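Long-range contact in neuraminidase (Influenza A virus, PDB 4GDI), which is a neuraminidase-like beta-propeller of a bat virus that may cleave terminal sialic acids, though its putative active site has diverged: residues M73-G85 against T92-A104. Residues are numbered along the deposited sequence; the frame is centred on the assembly and turned at random.
Sequences MEWEESLYKTPIG and TSEMILPGRSSSA
Y80 and M95 pack against each other on one face of a hairpin whose strands, 78-83 and 94-98, run antiparallel at 156°. M95 CB sits over the Y80 ring, 4.0 Å from its centroid, in a CH-pi contact; with CG anti to the backbone N (chi1 -180°) and a bend at chi3, the chain crosses the phenol until CE lies 3.2 Å from Y80 OH. SD stands obliquely to the ring, a Met-aromatic contact. Beneath this pair the backbones are stitched together: L79 N donates to L97 O and L79 O accepts from I96 N. I96 and L97 both face L79, a classic beta bulge that shifts the register by one before Y80 pairs with M95. K81 and E94 follow with a reciprocal pair of bonds, and past the other end E77 O takes G99 N at 2.8 Å. T82 OG1 and S93 OG share a short 2.5 Å hydrogen bond, and both side chains are buried. E77 OE2 lies over the face of the R100 guanidinium, 3.2 Å from CZ, a salt bridge of charges alone because no N-H points at the oxygen; the two planes stand 88° apart, while E77 OE1 is held by R43. The K81 and E94 side is looser. Their extended chains run side by side, yet K81 NZ and E94 OE1 remain 4.8 Å apart; I96 CD1 packs there, 3.7 Å from K81 CB, and a water bound to K81 O reaches T92 O weakly. Strand 53-64 flanks strand 78-83 on its other edge, making the hairpin the end of one propeller sheet. Beyond it, the chain passes into strand 101-106 of the next sheet, where L79 meets S102, V113 and V115, while H25 and F28 of a second subunit pack on M95 and Y80 respectively.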
ATOM      1  N   MET A  73     -16.458 -15.805  10.199  1.00 34.62           N
ATOM      2  CA  MET A  73     -16.616 -14.921   9.039  1.00 32.63           C
ATOM      3  C   MET A  73     -17.842 -15.308   8.206  1.00 35.59           C
ATOM      4  O   MET A  73     -18.490 -14.454   7.605  1.00 36.73           O
ATOM      5  CB  MET A  73     -15.350 -14.933   8.171  1.00 38.64           C
ATOM      6  CG  MET A  73     -15.349 -13.875   7.064  1.00 37.51           C
ATOM      7  SD  MET A  73     -13.768 -13.749   6.194  1.00 31.23           S
ATOM      8  CE  MET A  73     -12.801 -12.838   7.398  1.00 44.00           C
ATOM      9  N   GLU A  74     -18.161 -16.598   8.184  1.00 32.42           N
ATOM     10  CA  GLU A  74     -19.241 -17.100   7.345  1.00 34.68           C
ATOM     11  C   GLU A  74     -20.608 -16.598   7.793  1.00 34.28           C
ATOM     12  O   GLU A  74     -21.503 -16.428   6.961  1.00 38.29           O
ATOM     13  CB  GLU A  74     -19.233 -18.632   7.327  1.00 39.70           C
ATOM     14  CG  GLU A  74     -20.121 -19.260   6.251  1.00 53.33           C
ATOM     15  CD  GLU A  74     -21.592 -19.299   6.640  1.00 78.80           C
ATOM     16  OE1 GLU A  74     -21.899 -19.661   7.800  1.00 76.64           O
ATOM     17  OE2 GLU A  74     -22.442 -18.964   5.784  1.00 90.25           O
ATOM     18  N   TRP A  75     -20.794 -16.369   9.093  1.00 30.25           N
ATOM     19  CA  TRP A  75     -22.123 -15.980   9.556  1.00 33.20           C
ATOM     20  C   TRP A  75     -22.172 -14.565  10.118  1.00 32.82           C
ATOM     21  O   TRP A  75     -23.254 -14.017  10.327  1.00 35.52           O
ATOM     22  CB  TRP A  75     -22.686 -16.999  10.550  1.00 37.90           C
ATOM     23  CG  TRP A  75     -21.944 -17.092  11.825  1.00 33.19           C
ATOM     24  CD1 TRP A  75     -22.101 -16.298  12.923  1.00 49.64           C
ATOM     25  CD2 TRP A  75     -20.934 -18.049  12.160  1.00 40.80           C
ATOM     26  NE1 TRP A  75     -21.245 -16.697  13.924  1.00 50.35           N
ATOM     27  CE2 TRP A  75     -20.519 -17.772  13.480  1.00 38.59           C
ATOM     28  CE3 TRP A  75     -20.338 -19.113  11.473  1.00 45.15           C
ATOM     29  CZ2 TRP A  75     -19.534 -18.516  14.123  1.00 40.21           C
ATOM     30  CZ3 TRP A  75     -19.361 -19.852  12.115  1.00 44.39           C
ATOM     31  CH2 TRP A  75     -18.970 -19.551  13.427  1.00 48.33           C
ATOM     32  N   GLU A  76     -21.004 -13.969  10.336  1.00 32.04           N
ATOM     33  CA  GLU A  76     -20.921 -12.532  10.590  1.00 36.68           C
ATOM     34  C   GLU A  76     -20.546 -11.830   9.289  1.00 36.12           C
ATOM     35  O   GLU A  76     -19.364 -11.640   8.982  1.00 28.02           O
ATOM     36  CB  GLU A  76     -19.888 -12.228  11.664  1.00 33.46           C
ATOM     37  CG  GLU A  76     -20.245 -12.808  13.013  1.00 47.50           C
ATOM     38  CD  GLU A  76     -19.408 -12.218  14.126  1.00 58.03           C
ATOM     39  OE1 GLU A  76     -19.157 -10.994  14.095  1.00 58.37           O
ATOM     40  OE2 GLU A  76     -19.002 -12.979  15.027  1.00 61.23           O
ATOM     41  N   GLU A  77     -21.567 -11.455   8.530  1.00 28.00           N
ATOM     42  CA  GLU A  77     -21.382 -11.056   7.146  1.00 32.48           C
ATOM     43  C   GLU A  77     -21.065  -9.583   7.017  1.00 17.68           C
ATOM     44  O   GLU A  77     -21.818  -8.728   7.501  1.00 24.39           O
ATOM     45  CB  GLU A  77     -22.632 -11.393   6.332  1.00 37.46           C
ATOM     46  CG  GLU A  77     -23.013 -12.852   6.429  1.00 45.21           C
ATOM     47  CD  GLU A  77     -24.074 -13.256   5.426  1.00 49.21           C
ATOM     48  OE1 GLU A  77     -23.706 -13.603   4.285  1.00 56.51           O
ATOM     49  OE2 GLU A  77     -25.271 -13.246   5.786  1.00 55.86           O
ATOM     50  N   SER A  78     -19.969  -9.302   6.321  1.00 22.25           N
ATOM     51  CA  SER A  78     -19.569  -7.923   6.043  1.00 20.16           C
ATOM     52  C   SER A  78     -19.201  -7.718   4.578  1.00 28.61           C
ATOM     53  O   SER A  78     -18.655  -8.608   3.911  1.00 16.21           O
ATOM     54  CB  SER A  78     -18.393  -7.522   6.940  1.00 23.97           C
ATOM     55  OG  SER A  78     -18.800  -7.413   8.300  1.00 31.53           O
ATOM     56  N   LEU A  79     -19.524  -6.525   4.096  1.00 23.32           N
ATOM     57  CA  LEU A  79     -19.171  -6.070   2.767  1.00 23.13           C
ATOM     58  C   LEU A  79     -17.739  -5.519   2.746  1.00 24.79           C
ATOM     59  O   LEU A  79     -17.362  -4.716   3.607  1.00 24.11           O
ATOM     60  CB  LEU A  79     -20.144  -4.951   2.373  1.00 22.95           C
ATOM     61  CG  LEU A  79     -19.826  -4.186   1.098  1.00 27.45           C
ATOM     62  CD1 LEU A  79     -20.069  -5.069  -0.138  1.00 22.90           C
ATOM     63  CD2 LEU A  79     -20.661  -2.901   1.058  1.00 23.10           C
ATOM     64  N   TYR A  80     -16.975  -5.921   1.735  1.00 21.69           N
ATOM     65  CA  TYR A  80     -15.592  -5.491   1.538  1.00 27.57           C
ATOM     66  C   TYR A  80     -15.459  -4.953   0.128  1.00 28.53           C
ATOM     67  O   TYR A  80     -16.302  -5.224  -0.726  1.00 26.97           O
ATOM     68  CB  TYR A  80     -14.608  -6.675   1.641  1.00 22.49           C
ATOM     69  CG  TYR A  80     -14.364  -7.233   3.020  1.00 19.98           C
ATOM     70  CD1 TYR A  80     -15.372  -7.885   3.718  1.00 26.64           C
ATOM     71  CD2 TYR A  80     -13.104  -7.145   3.610  1.00 30.45           C
ATOM     72  CE1 TYR A  80     -15.137  -8.413   4.980  1.00 31.57           C
ATOM     73  CE2 TYR A  80     -12.858  -7.669   4.871  1.00 26.91           C
ATOM     74  CZ  TYR A  80     -13.879  -8.295   5.553  1.00 30.92           C
ATOM     75  OH  TYR A  80     -13.635  -8.827   6.799  1.00 33.87           O
ATOM     76  N   LYS A  81     -14.385  -4.217  -0.128  1.00 22.99           N
ATOM     77  CA  LYS A  81     -14.027  -3.889  -1.492  1.00 24.24           C
ATOM     78  C   LYS A  81     -12.528  -3.980  -1.709  1.00 27.80           C
ATOM     79  O   LYS A  81     -11.718  -3.728  -0.805  1.00 24.30           O
ATOM     80  CB  LYS A  81     -14.552  -2.517  -1.907  1.00 31.00           C
ATOM     81  CG  LYS A  81     -13.741  -1.334  -1.429  1.00 35.43           C
ATOM     82  CD  LYS A  81     -14.108  -0.097  -2.244  1.00 27.90           C
ATOM     83  CE  LYS A  81     -13.523   1.180  -1.647  1.00 37.82           C
ATOM     84  NZ  LYS A  81     -13.500   2.293  -2.651  1.00 52.21           N
ATOM     85  N   THR A  82     -12.184  -4.359  -2.930  1.00 19.07           N
ATOM     86  CA  THR A  82     -10.809  -4.588  -3.351  1.00 22.66           C
ATOM     87  C   THR A  82     -10.610  -3.969  -4.735  1.00 16.98           C
ATOM     88  O   THR A  82     -11.479  -4.109  -5.599  1.00 21.97           O
ATOM     89  CB  THR A  82     -10.545  -6.115  -3.474  1.00 22.92           C
ATOM     90  OG1 THR A  82     -10.756  -6.734  -2.203  1.00 22.65           O
ATOM     91  CG2 THR A  82      -9.128  -6.391  -3.937  1.00 29.20           C
ATOM     92  N   PRO A  83      -9.469  -3.299  -4.964  1.00 19.32           N
ATOM     93  CA  PRO A  83      -9.171  -2.823  -6.324  1.00 25.52           C
ATOM     94  C   PRO A  83      -9.186  -3.970  -7.320  1.00 23.18           C
ATOM     95  O   PRO A  83      -8.660  -5.045  -7.043  1.00 24.92           O
ATOM     96  CB  PRO A  83      -7.757  -2.229  -6.199  1.00 32.27           C
ATOM     97  CG  PRO A  83      -7.612  -1.883  -4.767  1.00 36.94           C
ATOM     98  CD  PRO A  83      -8.422  -2.909  -4.003  1.00 33.10           C
ATOM     99  N   ILE A  84      -9.790  -3.745  -8.478  1.00 24.42           N
ATOM    100  CA  ILE A  84     -10.036  -4.838  -9.412  1.00 33.95           C
ATOM    101  C   ILE A  84      -8.754  -5.615  -9.790  1.00 39.38           C
ATOM    102  O   ILE A  84      -8.768  -6.849  -9.908  1.00 28.20           O
ATOM    103  CB  ILE A  84     -10.759  -4.318 -10.675  1.00 35.03           C
ATOM    104  CG1 ILE A  84     -11.316  -5.488 -11.480  1.00 49.60           C
ATOM    105  CG2 ILE A  84      -9.840  -3.436 -11.506  1.00 34.43           C
ATOM    106  CD1 ILE A  84     -12.379  -6.261 -10.733  1.00 41.88           C
ATOM    107  N   GLY A  85      -7.641  -4.908  -9.937  1.00 30.53           N
ATOM    108  CA  GLY A  85      -6.398  -5.558 -10.329  1.00 32.29           C
ATOM    109  C   GLY A  85      -5.666  -6.356  -9.257  1.00 33.46           C
ATOM    110  O   GLY A  85      -4.637  -6.990  -9.543  1.00 27.33           O
ATOM    111  N   THR A  92      -5.014  -5.981   0.941  1.00 28.12           N
ATOM    112  CA  THR A  92      -5.521  -5.266  -0.221  1.00 27.52           C
ATOM    113  C   THR A  92      -7.009  -4.924  -0.132  1.00 27.35           C
ATOM    114  O   THR A  92      -7.513  -4.158  -0.942  1.00 31.14           O
ATOM    115  CB  THR A  92      -5.336  -6.110  -1.489  1.00 28.85           C
ATOM    116  OG1 THR A  92      -6.086  -7.322  -1.350  1.00 30.13           O
ATOM    117  CG2 THR A  92      -3.875  -6.440  -1.704  1.00 31.32           C
ATOM    118  N   SER A  93      -7.716  -5.527   0.818  1.00 25.86           N
ATOM    119  CA  SER A  93      -9.172  -5.413   0.878  1.00 26.10           C
ATOM    120  C   SER A  93      -9.589  -4.589   2.072  1.00 25.30           C
ATOM    121  O   SER A  93      -8.996  -4.697   3.140  1.00 26.03           O
ATOM    122  CB  SER A  93      -9.829  -6.802   0.985  1.00 32.93           C
ATOM    123  OG  SER A  93      -9.556  -7.591  -0.158  1.00 37.50           O
ATOM    124  N   GLU A  94     -10.612  -3.763   1.884  1.00 22.97           N
ATOM    125  CA  GLU A  94     -11.109  -2.907   2.951  1.00 30.32           C
ATOM    126  C   GLU A  94     -12.488  -3.390   3.377  1.00 28.67           C
ATOM    127  O   GLU A  94     -13.353  -3.612   2.539  1.00 28.65           O
ATOM    128  CB  GLU A  94     -11.198  -1.469   2.444  1.00 27.49           C
ATOM    129  CG  GLU A  94     -11.976  -0.526   3.315  1.00 37.69           C
ATOM    130  CD  GLU A  94     -12.105   0.859   2.706  1.00 52.80           C
ATOM    131  OE1 GLU A  94     -11.650   1.044   1.558  1.00 52.36           O
ATOM    132  OE2 GLU A  94     -12.664   1.755   3.377  1.00 52.15           O
ATOM    133  N   MET A  95     -12.694  -3.554   4.676  1.00 25.45           N
ATOM    134  CA  MET A  95     -14.029  -3.843   5.190  1.00 23.00           C
ATOM    135  C   MET A  95     -14.813  -2.529   5.250  1.00 26.87           C
ATOM    136  O   MET A  95     -14.330  -1.552   5.802  1.00 32.76           O
ATOM    137  CB  MET A  95     -13.957  -4.489   6.571  1.00 25.56           C
ATOM    138  CG  MET A  95     -15.330  -4.821   7.147  1.00 29.79           C
ATOM    139  SD  MET A  95     -15.284  -5.105   8.935  1.00 36.69           S
ATOM    140  CE  MET A  95     -14.728  -6.795   9.036  1.00 34.18           C
ATOM    141  N   ILE A  96     -16.009  -2.506   4.664  1.00 21.65           N
ATOM    142  CA  ILE A  96     -16.794  -1.273   4.552  1.00 25.13           C
ATOM    143  C   ILE A  96     -17.916  -1.159   5.586  1.00 28.47           C
ATOM    144  O   ILE A  96     -18.004  -0.160   6.296  1.00 26.20           O
ATOM    145  CB  ILE A  96     -17.413  -1.129   3.148  1.00 26.02           C
ATOM    146  CG1 ILE A  96     -16.305  -1.034   2.086  1.00 28.52           C
ATOM    147  CG2 ILE A  96     -18.295   0.121   3.084  1.00 20.40           C
ATOM    148  CD1 ILE A  96     -16.813  -1.078   0.678  1.00 35.61           C
ATOM    149  N   LEU A  97     -18.785  -2.169   5.635  1.00 23.35           N
ATOM    150  CA  LEU A  97     -19.933  -2.208   6.546  1.00 26.39           C
ATOM    151  C   LEU A  97     -20.339  -3.664   6.753  1.00 25.08           C
ATOM    152  O   LEU A  97     -20.024  -4.513   5.922  1.00 28.22           O
ATOM    153  CB  LEU A  97     -21.136  -1.453   5.951  1.00 19.82           C
ATOM    154  CG  LEU A  97     -21.198   0.079   6.013  1.00 24.35           C
ATOM    155  CD1 LEU A  97     -22.336   0.548   5.165  1.00 32.89           C
ATOM    156  CD2 LEU A  97     -21.376   0.604   7.441  1.00 27.81           C
ATOM    157  N   PRO A  98     -21.053  -3.960   7.850  1.00 26.72           N
ATOM    158  CA  PRO A  98     -21.706  -5.268   7.953  1.00 22.08           C
ATOM    159  C   PRO A  98     -22.867  -5.335   6.965  1.00 23.33           C
ATOM    160  O   PRO A  98     -23.532  -4.317   6.751  1.00 23.98           O
ATOM    161  CB  PRO A  98     -22.240  -5.294   9.391  1.00 24.25           C
ATOM    162  CG  PRO A  98     -22.333  -3.874   9.793  1.00 29.12           C
ATOM    163  CD  PRO A  98     -21.271  -3.130   9.051  1.00 28.66           C
ATOM    164  N   GLY A  99     -23.095  -6.494   6.364  1.00 24.49           N
ATOM    165  CA  GLY A  99     -24.186  -6.647   5.412  1.00 28.56           C
ATOM    166  C   GLY A  99     -24.282  -8.033   4.804  1.00 29.52           C
ATOM    167  O   GLY A  99     -23.259  -8.703   4.624  1.00 22.79           O
ATOM    168  N   ARG A 100     -25.516  -8.448   4.499  1.00 26.74           N
ATOM    169  CA  ARG A 100     -25.793  -9.740   3.862  1.00 30.29           C
ATOM    170  C   ARG A 100     -26.024  -9.562   2.358  1.00 29.91           C
ATOM    171  O   ARG A 100     -25.778 -10.471   1.562  1.00 24.30           O
ATOM    172  CB  ARG A 100     -27.040 -10.385   4.472  1.00 27.20           C
ATOM    173  CG  ARG A 100     -27.035 -10.449   5.995  1.00 42.50           C
ATOM    174  CD  ARG A 100     -28.351 -11.018   6.520  1.00 47.91           C
ATOM    175  NE  ARG A 100     -28.407 -12.469   6.397  1.00 69.99           N
ATOM    176  CZ  ARG A 100     -28.045 -13.320   7.352  1.00 89.74           C
ATOM    177  NH1 ARG A 100     -27.600 -12.876   8.524  1.00 86.33           N
ATOM    178  NH2 ARG A 100     -28.134 -14.626   7.137  1.00 98.80           N
ATOM    179  N   SER A 101     -26.543  -8.394   1.986  1.00 24.00           N
ATOM    180  CA  SER A 101     -26.610  -8.000   0.595  1.00 24.90           C
ATOM    181  C   SER A 101     -26.266  -6.520   0.498  1.00 25.30           C
ATOM    182  O   SER A 101     -26.280  -5.794   1.498  1.00 23.72           O
ATOM    183  CB  SER A 101     -27.985  -8.286  -0.005  1.00 20.14           C
ATOM    184  OG  SER A 101     -29.027  -7.516   0.594  1.00 21.98           O
ATOM    185  N   SER A 102     -25.955  -6.065  -0.704  1.00 21.40           N
ATOM    186  CA  SER A 102     -25.479  -4.692  -0.848  1.00 20.71           C
ATOM    187  C   SER A 102     -25.652  -4.093  -2.232  1.00 22.80           C
ATOM    188  O   SER A 102     -25.988  -4.770  -3.197  1.00 22.81           O
ATOM    189  CB  SER A 102     -24.001  -4.618  -0.464  1.00 19.02           C
ATOM    190  OG  SER A 102     -23.185  -5.034  -1.539  1.00 22.28           O
ATOM    191  N   SER A 103     -25.416  -2.792  -2.299  1.00 26.50           N
ATOM    192  CA  SER A 103     -25.280  -2.102  -3.561  1.00 25.32           C
ATOM    193  C   SER A 103     -24.401  -0.894  -3.302  1.00 31.50           C
ATOM    194  O   SER A 103     -24.407  -0.346  -2.202  1.00 23.79           O
ATOM    195  CB  SER A 103     -26.641  -1.656  -4.081  1.00 23.57           C
ATOM    196  OG  SER A 103     -26.518  -1.068  -5.367  1.00 23.05           O
ATOM    197  N   ALA A 104     -23.641  -0.483  -4.303  1.00 20.33           N
ATOM    198  CA  ALA A 104     -22.773   0.663  -4.154  1.00 15.99           C
ATOM    199  C   ALA A 104     -22.636   1.401  -5.475  1.00 19.70           C
ATOM    200  O   ALA A 104     -22.768   0.827  -6.549  1.00 25.16           O
ATOM    201  CB  ALA A 104     -21.387   0.220  -3.655  1.00 24.18           C
TER
HETATM  202  O   HOH W   1      -9.836  -1.571  -0.995  1.00 44.06           O